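Long-range contacts in purine nucleoside phosphorylase YlmD (Geobacillus stearothermophilus, PDB 6T1B), which catalyses phosphorolysis of adenosine, inosine and S-methyl-5'-thioadenosine to free bases and the corresponding (methylthio)ribose 1-phosphates, also deaminates adenosine, and uses zinc: residues A83-V88 / G109-E114; P197-E202 / R224-A229; F123-P128 / F251-R256; P19-A24 / Y173-P178. All coordinates share one frame; numbering follows the deposited sequence.

Interaction 1 of 4, residues A83-V88 / G109-E114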
loop_
_atom_site.group_PDB
_atom_site.type_symbol
_atom_site.label_atom_id
_atom_site.label_comp_id
_atom_site.label_asym_id
_atom_site.label_seq_id
_atom_site.Cartn_x
_atom_site.Cartn_y
_atom_site.Cartn_z
ATOM N N ALA A 83 12.792 -2.226 2.587
ATOM C CA ALA A 83 12.180 -1.443 3.653
ATOM C C ALA A 83 12.602 0.018 3.621
ATOM O O ALA A 83 12.462 0.720 4.632
ATOM C CB ALA A 83 12.465 -2.075 5.011
ATOM N N ASP A 84 13.091 0.514 2.490
ATOM C CA ASP A 84 13.541 1.901 2.397
ATOM C C ASP A 84 12.381 2.814 1.980
ATOM O O ASP A 84 11.434 2.391 1.318
ATOM C CB ASP A 84 14.714 1.987 1.417
ATOM C CG ASP A 84 16.007 1.436 2.004
ATOM O OD1 ASP A 84 16.378 1.833 3.143
ATOM O OD2 ASP A 84 16.656 0.617 1.337
ATOM N N ILE A 85 12.466 4.065 2.430
ATOM C CA ILE A 85 11.396 5.046 2.288
ATOM C C ILE A 85 12.039 6.368 1.898
ATOM O O ILE A 85 13.118 6.707 2.393
ATOM C CB ILE A 85 10.649 5.216 3.624
ATOM C CG1 ILE A 85 9.906 3.946 4.011
ATOM C CG2 ILE A 85 9.705 6.407 3.563
ATOM C CD1 ILE A 85 9.406 3.952 5.445
ATOM N N GLN A 86 11.375 7.126 1.026
ATOM C CA GLN A 86 11.874 8.418 0.569
ATOM C C GLN A 86 10.834 9.510 0.804
ATOM O O GLN A 86 9.663 9.332 0.450
ATOM C CB GLN A 86 12.173 8.370 -0.934
ATOM C CG GLN A 86 13.028 9.508 -1.439
ATOM C CD GLN A 86 14.503 9.194 -1.292
ATOM O OE1 GLN A 86 15.069 8.436 -2.081
ATOM N NE2 GLN A 86 15.122 9.741 -0.267
ATOM N N LYS A 87 11.260 10.625 1.373
ATOM C CA LYS A 87 10.438 11.824 1.421
ATOM C C LYS A 87 10.456 12.475 0.049
ATOM O O LYS A 87 11.524 12.636 -0.562
ATOM C CB LYS A 87 11.016 12.801 2.434
ATOM C CG LYS A 87 10.266 14.118 2.508
ATOM C CD LYS A 87 10.822 15.005 3.588
ATOM C CE LYS A 87 10.049 16.325 3.724
ATOM N NZ LYS A 87 10.424 17.060 4.968
ATOM N N VAL A 88 9.274 12.835 -0.454
ATOM C CA VAL A 88 9.169 13.491 -1.752
ATOM C C VAL A 88 8.405 14.798 -1.654
ATOM O O VAL A 88 7.681 15.057 -0.688
ATOM C CB VAL A 88 8.509 12.572 -2.800
ATOM C CG1 VAL A 88 9.392 11.349 -3.033
ATOM C CG2 VAL A 88 7.109 12.146 -2.342
ATOM N N GLY A 109 8.455 2.803 0.055
ATOM C CA GLY A 109 7.492 3.697 0.652
ATOM C C GLY A 109 7.884 5.125 0.359
ATOM O O GLY A 109 9.049 5.438 0.090
ATOM N N LEU A 110 6.886 6.000 0.450
ATOM C CA LEU A 110 7.060 7.411 0.174
ATOM C C LEU A 110 6.272 8.197 1.207
ATOM O O LEU A 110 5.263 7.710 1.729
ATOM C CB LEU A 110 6.495 7.804 -1.194
ATOM C CG LEU A 110 7.124 7.128 -2.399
ATOM C CD1 LEU A 110 6.348 7.447 -3.663
ATOM C CD2 LEU A 110 8.582 7.496 -2.516
ATOM N N TYR A 111 6.711 9.422 1.481
ATOM C CA TYR A 111 5.859 10.313 2.255
ATOM C C TYR A 111 6.071 11.743 1.799
ATOM O O TYR A 111 7.093 12.066 1.190
ATOM C CB TYR A 111 6.060 10.204 3.765
ATOM C CG TYR A 111 7.355 10.706 4.347
ATOM C CD1 TYR A 111 7.460 12.000 4.842
ATOM C CD2 TYR A 111 8.441 9.861 4.487
ATOM C CE1 TYR A 111 8.626 12.444 5.432
ATOM C CE2 TYR A 111 9.597 10.306 5.078
ATOM C CZ TYR A 111 9.689 11.580 5.543
ATOM O OH TYR A 111 10.862 11.994 6.140
ATOM N N THR A 112 5.109 12.612 2.111
ATOM C CA THR A 112 5.246 14.022 1.787
ATOM C C THR A 112 4.446 14.856 2.776
ATOM O O THR A 112 3.408 14.414 3.291
ATOM C CB THR A 112 4.776 14.315 0.356
ATOM O OG1 THR A 112 5.038 15.672 -0.003
ATOM C CG2 THR A 112 3.281 14.047 0.193
ATOM N N ASP A 113 4.923 16.065 3.015
ATOM C CA ASP A 113 4.169 17.034 3.793
ATOM C C ASP A 113 3.603 18.158 2.930
ATOM O O ASP A 113 3.087 19.140 3.452
ATOM C CB ASP A 113 4.978 17.558 4.986
ATOM C CG ASP A 113 6.178 18.381 4.578
ATOM O OD1 ASP A 113 6.385 18.573 3.377
ATOM O OD2 ASP A 113 6.924 18.836 5.477
ATOM N N GLU A 114 3.616 17.988 1.608
ATOM C CA GLU A 114 3.108 18.992 0.690
ATOM C C GLU A 114 1.785 18.544 0.093
ATOM O O GLU A 114 1.554 17.350 -0.096
ATOM C CB GLU A 114 4.118 19.260 -0.437
ATOM C CG GLU A 114 5.464 19.718 0.082
ATOM C CD GLU A 114 6.441 20.146 -0.989
ATOM O OE1 GLU A 114 7.566 20.530 -0.605
ATOM O OE2 GLU A 114 6.110 20.106 -2.193
HETATM O O HOH W 1 7.530 16.465 1.778
#
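Tyr111 holds CG between its backbone N and carbonyl carbon (chi1 69°), which turns its ring against Lys87. The lysine meets it with CG anti to the backbone N (chi1 177°) and a fully extended chain whose methylenes lie across the phenol. Lys87 CB stands over one ring face, displaced toward the rim, 3.6 Å from Tyr111 CZ and placed for a CH-pi contact. Ile85 arrives differently: its CG2 lies in the ring plane at the edge, 3.8 Å from Tyr111 CD2. The polar ends share a partner outside the pair, since Glu165 forms a salt bridge with Lys87 NZ and a hydrogen bond with Tyr111 OH; the ion pair of Lys87 NZ with Asp113 OD2, at 4.0 Å, is long.

Underneath, three backbone bonds fix the register: Gln86 N to Gly109 O (3.0 Å), Tyr111 N to Gln86 O (3.1 Å) and Val88 N to Tyr111 O (2.8 Å). Beyond them Thr112 OG1 donates to Val88 O over 2.8 Å, tying the end of its strand to the neighbouring segment; the same oxygen accepts from Glu114 N, which closes an ST turn. The opposite sheet face carries Leu110, whose CD2 is 4.0 Å from Val88 CG1; both side chains rest on Leu119 of strand 118-123. On the tyrosine face, Trp161 meets the ring edge-to-face and Ile85 packs on helix 153-163. The strand axes diverge by 21° and run the same way, joined by residues with neither helix nor strand: a parallel pair at the edge of a six-stranded mixed sheet, with 85-87 outermost.

Interaction 2 of 4, residues P197-E202 / R224-A229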
loop_
_atom_site.group_PDB
_atom_site.type_symbol
_atom_site.label_atom_id
_atom_site.label_comp_id
_atom_site.label_asym_id
_atom_site.label_seq_id
_atom_site.Cartn_x
_atom_site.Cartn_y
_atom_site.Cartn_z
ATOM N N PRO A 197 11.930 -11.804 14.539
ATOM C CA PRO A 197 12.741 -10.776 15.211
ATOM C C PRO A 197 12.117 -9.401 15.227
ATOM O O PRO A 197 12.582 -8.544 15.980
ATOM C CB PRO A 197 14.049 -10.767 14.402
ATOM C CG PRO A 197 14.091 -12.093 13.720
ATOM C CD PRO A 197 12.665 -12.457 13.438
ATOM N N THR A 198 11.097 -9.145 14.412
ATOM C CA THR A 198 10.535 -7.805 14.288
ATOM C C THR A 198 9.387 -7.550 15.255
ATOM O O THR A 198 8.860 -6.430 15.295
ATOM C CB THR A 198 10.035 -7.570 12.856
ATOM O OG1 THR A 198 8.816 -8.297 12.659
ATOM C CG2 THR A 198 11.067 -8.022 11.825
ATOM N N LEU A 199 8.963 -8.558 16.006
ATOM C CA LEU A 199 7.836 -8.421 16.915
ATOM C C LEU A 199 8.320 -8.452 18.354
ATOM O O LEU A 199 9.342 -9.071 18.654
ATOM C CB LEU A 199 6.843 -9.571 16.708
ATOM C CG LEU A 199 6.340 -9.756 15.278
ATOM C CD1 LEU A 199 5.650 -11.104 15.117
ATOM C CD2 LEU A 199 5.395 -8.629 14.867
ATOM N N PRO A 200 7.600 -7.801 19.277
ATOM C CA PRO A 200 8.038 -7.816 20.674
ATOM C C PRO A 200 8.073 -9.226 21.218
ATOM O O PRO A 200 7.281 -10.094 20.808
ATOM C CB PRO A 200 6.962 -6.968 21.379
ATOM C CG PRO A 200 6.413 -6.082 20.310
ATOM C CD PRO A 200 6.448 -6.912 19.052
ATOM N N PRO A 201 8.973 -9.499 22.168
ATOM C CA PRO A 201 9.122 -10.885 22.656
ATOM C C PRO A 201 7.840 -11.512 23.186
ATOM O O PRO A 201 7.627 -12.717 23.003
ATOM C CB PRO A 201 10.191 -10.757 23.757
ATOM C CG PRO A 201 10.918 -9.486 23.448
ATOM C CD PRO A 201 9.910 -8.567 22.826
ATOM N N GLU A 202 6.986 -10.740 23.856
ATOM C CA GLU A 202 5.746 -11.254 24.434
ATOM C C GLU A 202 4.645 -11.394 23.398
ATOM O O GLU A 202 3.557 -11.874 23.727
ATOM C CB GLU A 202 5.302 -10.319 25.577
ATOM C CG GLU A 202 4.030 -10.715 26.355
ATOM C CD GLU A 202 3.940 -10.051 27.744
ATOM O OE1 GLU A 202 3.602 -10.747 28.731
ATOM O OE2 GLU A 202 4.218 -8.837 27.851
ATOM N N ARG A 224 0.385 -4.400 11.799
ATOM C CA ARG A 224 -0.267 -3.735 12.918
ATOM C C ARG A 224 0.568 -3.868 14.182
ATOM O O ARG A 224 0.763 -2.894 14.920
ATOM C CB ARG A 224 -1.666 -4.312 13.136
ATOM C CG ARG A 224 -2.393 -3.738 14.333
ATOM C CD ARG A 224 -3.818 -4.276 14.446
ATOM N NE ARG A 224 -4.347 -3.945 15.754
ATOM C CZ ARG A 224 -4.184 -4.698 16.833
ATOM N NH1 ARG A 224 -3.520 -5.845 16.772
ATOM N NH2 ARG A 224 -4.678 -4.297 17.998
ATOM N N LEU A 225 1.050 -5.081 14.477
ATOM C CA LEU A 225 1.828 -5.294 15.693
ATOM C C LEU A 225 3.103 -4.467 15.675
ATOM O O LEU A 225 3.511 -3.910 16.700
ATOM C CB LEU A 225 2.139 -6.785 15.849
ATOM C CG LEU A 225 0.935 -7.684 16.134
ATOM C CD1 LEU A 225 1.333 -9.150 15.974
ATOM C CD2 LEU A 225 0.390 -7.447 17.508
ATOM N N GLN A 226 3.741 -4.357 14.504
ATOM C CA GLN A 226 4.930 -3.519 14.399
ATOM C C GLN A 226 4.594 -2.055 14.659
ATOM O O GLN A 226 5.350 -1.355 15.332
ATOM C CB GLN A 226 5.586 -3.660 13.032
ATOM C CG GLN A 226 6.360 -4.958 12.864
ATOM C CD GLN A 226 7.070 -5.035 11.520
ATOM O OE1 GLN A 226 7.179 -4.049 10.806
ATOM N NE2 GLN A 226 7.584 -6.215 11.194
ATOM N N LEU A 227 3.481 -1.570 14.090
ATOM C CA LEU A 227 3.102 -0.173 14.284
ATOM C C LEU A 227 2.817 0.119 15.744
ATOM O O LEU A 227 3.200 1.176 16.256
ATOM C CB LEU A 227 1.880 0.169 13.443
ATOM C CG LEU A 227 2.169 0.201 11.953
ATOM C CD1 LEU A 227 0.879 0.080 11.158
ATOM C CD2 LEU A 227 2.889 1.470 11.538
ATOM N N LEU A 228 2.118 -0.796 16.417
ATOM C CA LEU A 228 1.880 -0.643 17.845
ATOM C C LEU A 228 3.197 -0.545 18.593
ATOM O O LEU A 228 3.376 0.325 19.447
ATOM C CB LEU A 228 1.057 -1.826 18.353
ATOM C CG LEU A 228 -0.391 -1.849 17.894
ATOM C CD1 LEU A 228 -1.006 -3.240 18.069
ATOM C CD2 LEU A 228 -1.192 -0.796 18.652
ATOM N N ALA A 229 4.147 -1.420 18.259
ATOM C CA ALA A 229 5.441 -1.402 18.940
ATOM C C ALA A 229 6.204 -0.113 18.675
ATOM O O ALA A 229 6.973 0.340 19.532
ATOM C CB ALA A 229 6.279 -2.601 18.490
#
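This is a small contact of loop against helix on the periphery of the fold, away from the zinc and inosine sites: residues 197-202, following helix 189-195, lie along one flank of helix 219-229. The evidence is three separate touches, one polar and two apolar. In the polar one, Gln226 NE2 approaches Thr198 OG1 at 2.8 Å, but the bond bends to 132° at the hydrogen and is weak. Gln226 gets there by an extended chain beyond CG (chi2 -177°), which carries the amide off the helix and brings NE2 within 3.3 Å of Thr198 CB. Each group has another partner: NE2 also donates to Thr149 O, and Thr198 OG1 bonds to Leu195 O at the end of the preceding helix.

The helical repeat explains the rest. Leu225 and Ala229 are one turn apart, linked by the Ala229 N to Leu225 O bond of 3.0 Å, and therefore present their CB atoms on the same flank. Leu199 CD2 reaches Leu225 CB at 3.9 Å, the two side chains lying obliquely to each other, with Pro206 touching both. Farther along the helix, Pro200 CG meets Ala229 CB, also at 3.9 Å. With Gln226 cut back to an alanine, Thr149 O would probably lose this donor and Thr198 OG1 its weak bond, and a gap is likely to open between loop and helix. A different flank of the helix faces inward, where Leu227 packs on Val174 of strand 173-176 and on Ala154 and Val158 of helix 153-163.

Interaction 3 of 4, residues F123-P128 / F251-R256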
loop_
_atom_site.group_PDB
_atom_site.type_symbol
_atom_site.label_atom_id
_atom_site.label_comp_id
_atom_site.label_asym_id
_atom_site.label_seq_id
_atom_site.Cartn_x
_atom_site.Cartn_y
_atom_site.Cartn_z
ATOM N N PHE A 123 -0.071 -2.709 -6.084
ATOM C CA PHE A 123 -0.343 -3.811 -5.179
ATOM C C PHE A 123 -1.137 -4.906 -5.874
ATOM O O PHE A 123 -2.034 -4.628 -6.675
ATOM C CB PHE A 123 -1.170 -3.328 -3.984
ATOM C CG PHE A 123 -0.394 -2.458 -3.087
ATOM C CD1 PHE A 123 0.367 -3.015 -2.078
ATOM C CD2 PHE A 123 -0.321 -1.104 -3.310
ATOM C CE1 PHE A 123 1.155 -2.219 -1.264
ATOM C CE2 PHE A 123 0.475 -0.305 -2.496
ATOM C CZ PHE A 123 1.216 -0.869 -1.484
ATOM N N ALA A 124 -0.880 -6.166 -5.492
ATOM C CA ALA A 124 -1.736 -7.292 -5.847
ATOM C C ALA A 124 -1.502 -8.462 -4.886
ATOM O O ALA A 124 -1.197 -9.573 -5.298
ATOM C CB ALA A 124 -1.521 -7.721 -7.290
ATOM N N ASP A 125 -1.611 -8.162 -3.591
ATOM C CA ASP A 125 -1.567 -9.110 -2.478
ATOM C C ASP A 125 -0.798 -8.475 -1.301
ATOM O O ASP A 125 -1.151 -8.686 -0.147
ATOM C CB ASP A 125 -0.893 -10.446 -2.770
ATOM C CG ASP A 125 -1.784 -11.450 -3.488
ATOM O OD1 ASP A 125 -1.190 -12.432 -3.948
ATOM O OD2 ASP A 125 -3.040 -11.311 -3.560
ATOM N N CYS A 126 0.260 -7.722 -1.579
ATOM C CA CYS A 126 1.094 -7.174 -0.507
ATOM C C CYS A 126 0.309 -6.108 0.241
ATOM O O CYS A 126 -0.670 -5.566 -0.255
ATOM C CB CYS A 126 2.386 -6.623 -1.087
ATOM S SG CYS A 126 3.468 -7.911 -1.778
ATOM N N VAL A 127 0.759 -5.802 1.446
ATOM C CA VAL A 127 0.002 -4.910 2.308
ATOM C C VAL A 127 0.232 -3.444 1.968
ATOM O O VAL A 127 1.373 -2.961 2.032
ATOM C CB VAL A 127 0.334 -5.153 3.795
ATOM C CG1 VAL A 127 -0.525 -4.249 4.663
ATOM C CG2 VAL A 127 0.147 -6.606 4.146
ATOM N N PRO A 128 -0.823 -2.696 1.603
ATOM C CA PRO A 128 -0.683 -1.237 1.465
ATOM C C PRO A 128 -0.907 -0.580 2.818
ATOM O O PRO A 128 -1.955 -0.782 3.453
ATOM C CB PRO A 128 -1.777 -0.870 0.452
ATOM C CG PRO A 128 -2.840 -1.907 0.624
ATOM C CD PRO A 128 -2.198 -3.141 1.274
ATOM N N PHE A 251 -10.320 -7.689 -7.259
ATOM C CA PHE A 251 -8.884 -7.519 -7.167
ATOM C C PHE A 251 -8.048 -8.474 -8.000
ATOM O O PHE A 251 -8.399 -9.651 -8.156
ATOM C CB PHE A 251 -8.401 -7.671 -5.725
ATOM C CG PHE A 251 -9.043 -6.711 -4.762
ATOM C CD1 PHE A 251 -9.764 -7.183 -3.682
ATOM C CD2 PHE A 251 -8.889 -5.350 -4.911
ATOM C CE1 PHE A 251 -10.333 -6.310 -2.758
ATOM C CE2 PHE A 251 -9.447 -4.470 -4.005
ATOM C CZ PHE A 251 -10.178 -4.968 -2.925
ATOM N N PHE A 252 -6.949 -7.938 -8.552
ATOM C CA PHE A 252 -5.847 -8.759 -9.009
ATOM C C PHE A 252 -5.192 -9.393 -7.786
ATOM O O PHE A 252 -5.111 -8.785 -6.722
ATOM C CB PHE A 252 -4.781 -7.919 -9.702
ATOM C CG PHE A 252 -5.289 -7.113 -10.868
ATOM C CD1 PHE A 252 -5.277 -5.708 -10.811
ATOM C CD2 PHE A 252 -5.752 -7.713 -12.025
ATOM C CE1 PHE A 252 -5.745 -4.958 -11.895
ATOM C CE2 PHE A 252 -6.213 -6.964 -13.083
ATOM C CZ PHE A 252 -6.179 -5.578 -13.014
ATOM N N SER A 253 -4.654 -10.598 -7.959
ATOM C CA SER A 253 -3.954 -11.285 -6.887
ATOM C C SER A 253 -2.791 -12.059 -7.482
ATOM O O SER A 253 -3.006 -12.999 -8.241
ATOM C CB SER A 253 -4.883 -12.248 -6.141
ATOM O OG SER A 253 -4.165 -13.075 -5.251
ATOM N N HIS A 254 -1.574 -11.681 -7.111
ATOM C CA HIS A 254 -0.404 -12.420 -7.584
ATOM C C HIS A 254 -0.507 -13.902 -7.280
ATOM O O HIS A 254 -0.170 -14.740 -8.125
ATOM C CB HIS A 254 0.825 -11.811 -6.920
ATOM C CG HIS A 254 2.092 -12.545 -7.207
ATOM N ND1 HIS A 254 2.790 -12.374 -8.380
ATOM C CD2 HIS A 254 2.779 -13.453 -6.479
ATOM C CE1 HIS A 254 3.855 -13.150 -8.366
ATOM N NE2 HIS A 254 3.873 -13.820 -7.225
ATOM N N ARG A 255 -0.982 -14.257 -6.089
ATOM C CA ARG A 255 -1.059 -15.663 -5.727
ATOM C C ARG A 255 -2.204 -16.359 -6.456
ATOM O O ARG A 255 -2.009 -17.417 -7.064
ATOM C CB ARG A 255 -1.178 -15.849 -4.220
ATOM C CG ARG A 255 -1.188 -17.323 -3.821
ATOM C CD ARG A 255 -0.963 -17.532 -2.330
ATOM N NE ARG A 255 0.456 -17.506 -1.989
ATOM C CZ ARG A 255 1.092 -18.442 -1.285
ATOM N NH1 ARG A 255 0.442 -19.500 -0.806
ATOM N NH2 ARG A 255 2.386 -18.299 -1.043
ATOM N N ARG A 256 -3.421 -15.789 -6.394
ATOM C CA ARG A 256 -4.564 -16.500 -6.977
ATOM C C ARG A 256 -4.420 -16.601 -8.484
ATOM O O ARG A 256 -4.809 -17.604 -9.092
ATOM C CB ARG A 256 -5.866 -15.765 -6.654
ATOM C CG ARG A 256 -7.139 -16.481 -7.107
ATOM C CD ARG A 256 -8.350 -15.563 -7.104
ATOM N NE ARG A 256 -8.108 -14.483 -8.034
ATOM C CZ ARG A 256 -8.123 -13.180 -7.752
ATOM N NH1 ARG A 256 -8.446 -12.725 -6.559
ATOM N NH2 ARG A 256 -7.839 -12.339 -8.717
#
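The carboxylate of Asp125 grips the opposing turn through both oxygens. Ser253 OG donates to OD2 of Asp125 at 2.7 Å, on the syn lone pair, and Arg255 N donates to Asp125 OD1 at 2.8 Å, also from the syn side but 22° out of the carboxylate plane. Thr244 OG1 bonds to OD2 as well. Beside this pair, His254 N reaches Ala124 O at 2.8 Å and is almost straight at the hydrogen (175°). Ser253 relays the hold: its OG accepts from Arg256 N at 3.0 Å, an ST motif. A leucine in place of Asp125 would probably leave Arg255 N and Ser253 OG without their acceptor and the turn freer to shift.

Packing is thinner. Ala124 CB lies 4.1 Å from Phe252 CB and covers Phe252 O, a buried carbonyl with no partner in the model. The bonds fasten Ala124 and Asp125 to residues 253-255; their chain neighbours reach the active site, Phe123 touching inosine and Cys126 binding the catalytic zinc with His81 and His143. The arrangement is consistent with a second-shell support of the active site, and Thr244 joins it to the Cys243-Cys246 region of the other zinc.

Interaction 4 of 4, residues P19-A24 / Y173-P178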
loop_
_atom_site.group_PDB
_atom_site.type_symbol
_atom_site.label_atom_id
_atom_site.label_comp_id
_atom_site.label_asym_id
_atom_site.label_seq_id
_atom_site.Cartn_x
_atom_site.Cartn_y
_atom_site.Cartn_z
ATOM N N PRO A 19 -12.000 7.971 9.568
ATOM C CA PRO A 19 -12.199 9.423 9.773
ATOM C C PRO A 19 -10.919 10.235 9.665
ATOM O O PRO A 19 -10.941 11.330 9.081
ATOM C CB PRO A 19 -12.791 9.503 11.190
ATOM C CG PRO A 19 -13.498 8.217 11.355
ATOM C CD PRO A 19 -12.706 7.182 10.601
ATOM N N PRO A 20 -9.784 9.756 10.187
ATOM C CA PRO A 20 -8.560 10.574 10.105
ATOM C C PRO A 20 -8.082 10.837 8.678
ATOM O O PRO A 20 -7.252 11.728 8.480
ATOM C CB PRO A 20 -7.522 9.769 10.905
ATOM C CG PRO A 20 -8.317 8.826 11.743
ATOM C CD PRO A 20 -9.556 8.514 10.955
ATOM N N PHE A 21 -8.571 10.100 7.684
ATOM C CA PHE A 21 -8.163 10.275 6.299
ATOM C C PHE A 21 -9.138 11.157 5.527
ATOM O O PHE A 21 -8.993 11.323 4.308
ATOM C CB PHE A 21 -7.970 8.897 5.641
ATOM C CG PHE A 21 -6.784 8.135 6.175
ATOM C CD1 PHE A 21 -6.872 7.369 7.316
ATOM C CD2 PHE A 21 -5.575 8.197 5.514
ATOM C CE1 PHE A 21 -5.775 6.692 7.806
ATOM C CE2 PHE A 21 -4.484 7.517 5.993
ATOM C CZ PHE A 21 -4.585 6.759 7.132
ATOM N N ALA A 22 -10.106 11.752 6.222
ATOM C CA ALA A 22 -11.129 12.539 5.544
ATOM C C ALA A 22 -10.548 13.762 4.840
ATOM O O ALA A 22 -11.145 14.252 3.870
ATOM C CB ALA A 22 -12.198 12.970 6.550
ATOM N N GLY A 23 -9.411 14.270 5.301
ATOM C CA GLY A 23 -8.760 15.397 4.659
ATOM C C GLY A 23 -7.855 15.053 3.496
ATOM O O GLY A 23 -7.222 15.958 2.926
ATOM N N ALA A 24 -7.804 13.789 3.099
ATOM C CA ALA A 24 -6.920 13.350 2.038
ATOM C C ALA A 24 -7.713 12.633 0.965
ATOM O O ALA A 24 -8.833 12.172 1.185
ATOM C CB ALA A 24 -5.834 12.410 2.555
ATOM N N TYR A 173 -1.976 8.288 12.317
ATOM C CA TYR A 173 -3.087 7.382 12.074
ATOM C C TYR A 173 -2.744 6.549 10.854
ATOM O O TYR A 173 -2.067 7.013 9.929
ATOM C CB TYR A 173 -4.390 8.142 11.840
ATOM C CG TYR A 173 -4.791 9.030 12.986
ATOM C CD1 TYR A 173 -5.769 8.641 13.894
ATOM C CD2 TYR A 173 -4.218 10.279 13.147
ATOM C CE1 TYR A 173 -6.137 9.460 14.940
ATOM C CE2 TYR A 173 -4.588 11.103 14.193
ATOM C CZ TYR A 173 -5.542 10.694 15.081
ATOM O OH TYR A 173 -5.903 11.544 16.100
ATOM N N VAL A 174 -3.177 5.295 10.871
ATOM C CA VAL A 174 -2.788 4.328 9.852
ATOM C C VAL A 174 -4.015 3.585 9.356
ATOM O O VAL A 174 -4.878 3.208 10.155
ATOM C CB VAL A 174 -1.754 3.315 10.396
ATOM C CG1 VAL A 174 -1.555 2.215 9.385
ATOM C CG2 VAL A 174 -0.445 4.028 10.753
ATOM N N ALA A 175 -4.087 3.351 8.050
ATOM C CA ALA A 175 -5.046 2.404 7.501
ATOM C C ALA A 175 -4.243 1.312 6.812
ATOM O O ALA A 175 -3.351 1.603 6.009
ATOM C CB ALA A 175 -5.992 3.064 6.513
ATOM N N ILE A 176 -4.532 0.060 7.151
ATOM C CA ILE A 176 -3.939 -1.099 6.493
ATOM C C ILE A 176 -4.987 -1.586 5.510
ATOM O O ILE A 176 -6.114 -1.908 5.916
ATOM C CB ILE A 176 -3.551 -2.162 7.523
ATOM C CG1 ILE A 176 -2.368 -1.660 8.349
ATOM C CG2 ILE A 176 -3.225 -3.485 6.857
ATOM C CD1 ILE A 176 -2.108 -2.460 9.587
ATOM N N GLY A 177 -4.661 -1.566 4.229
ATOM C CA GLY A 177 -5.639 -1.793 3.190
ATOM C C GLY A 177 -5.778 -3.240 2.777
ATOM O O GLY A 177 -5.162 -4.141 3.366
ATOM N N PRO A 178 -6.611 -3.479 1.768
ATOM C CA PRO A 178 -6.823 -4.839 1.250
ATOM C C PRO A 178 -5.517 -5.503 0.843
ATOM O O PRO A 178 -4.670 -4.893 0.188
ATOM C CB PRO A 178 -7.739 -4.609 0.047
ATOM C CG PRO A 178 -8.489 -3.361 0.390
ATOM C CD PRO A 178 -7.468 -2.492 1.084
#
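Tyr173, followed outward from CB, meets Pro20 with the near part of its ring. Its CB is 3.7 Å from Pro20 CB; its CG comes closer to the same atom, 3.5 Å; at CD1 the partner changes to Pro20 CG, at a tight 3.3 Å, and by CE1 the gap to Pro20 CG has widened again to 3.9 Å. The proline CB stands over one face of the phenol ring, 29° off the normal, which identifies a CH-pi contact, and the two side chains cross at about a right angle. With CG anti to the carbonyl carbon (chi1 -59°), Tyr173 presents that face to the proline. The ring also stacks with that of His236.

Phe21 makes the second half of the contact with the far end of its ring. CZ reaches Ala175 N at 3.6 Å, and CE1 meets Ala175 CB at 3.9 Å, while the carbonyl carbon of Val174 lies near the ring plane at the edge. Thus the phenylalanine abuts the strand backbone as much as its side chains. Tyr130 and Val132 of the neighbouring strand 127-133 also pack against it.

On strand 173-176 the alternation is plain: Tyr173 and Ala175 direct CB toward the loop, Val174 directs its CB away and packs on Leu227 of helix 219-229. The loop is itself ordered by a type I turn, closed by the Ala24 N to Phe21 O bond of 3.0 Å. The arrangement is loop-on-sheet packing: the connection between antiparallel strands 13-16 and 25-29 of one mixed sheet covers a face of the other, whose opposite face carries the helix.

Interactions 1, 3 and 4 all reach one six-stranded mixed sheet: interaction 1 at its edge, interactions 3 and 4 through neighbouring strands 127-133 and 173-176. Centres of 3 and 4 are about 19 Å apart, yet they touch, Pro128 O lying 2.9 Å from Gly177 N in a probable hydrogen bond. Although the centres of interactions 2 and 4 are about 21 Å apart, Leu227 CD1 packs 3.7 Å from Val174 CG1. Along the chain, interaction 1 is nested inside the loop closed by 4, interaction 2 inside that closed by 3, and 3 and 4 cross. Separate parts of the chain thus meet on the sheet, helix 219-229 of interaction 2 packs against it, and interaction 3 borders the catalytic zinc.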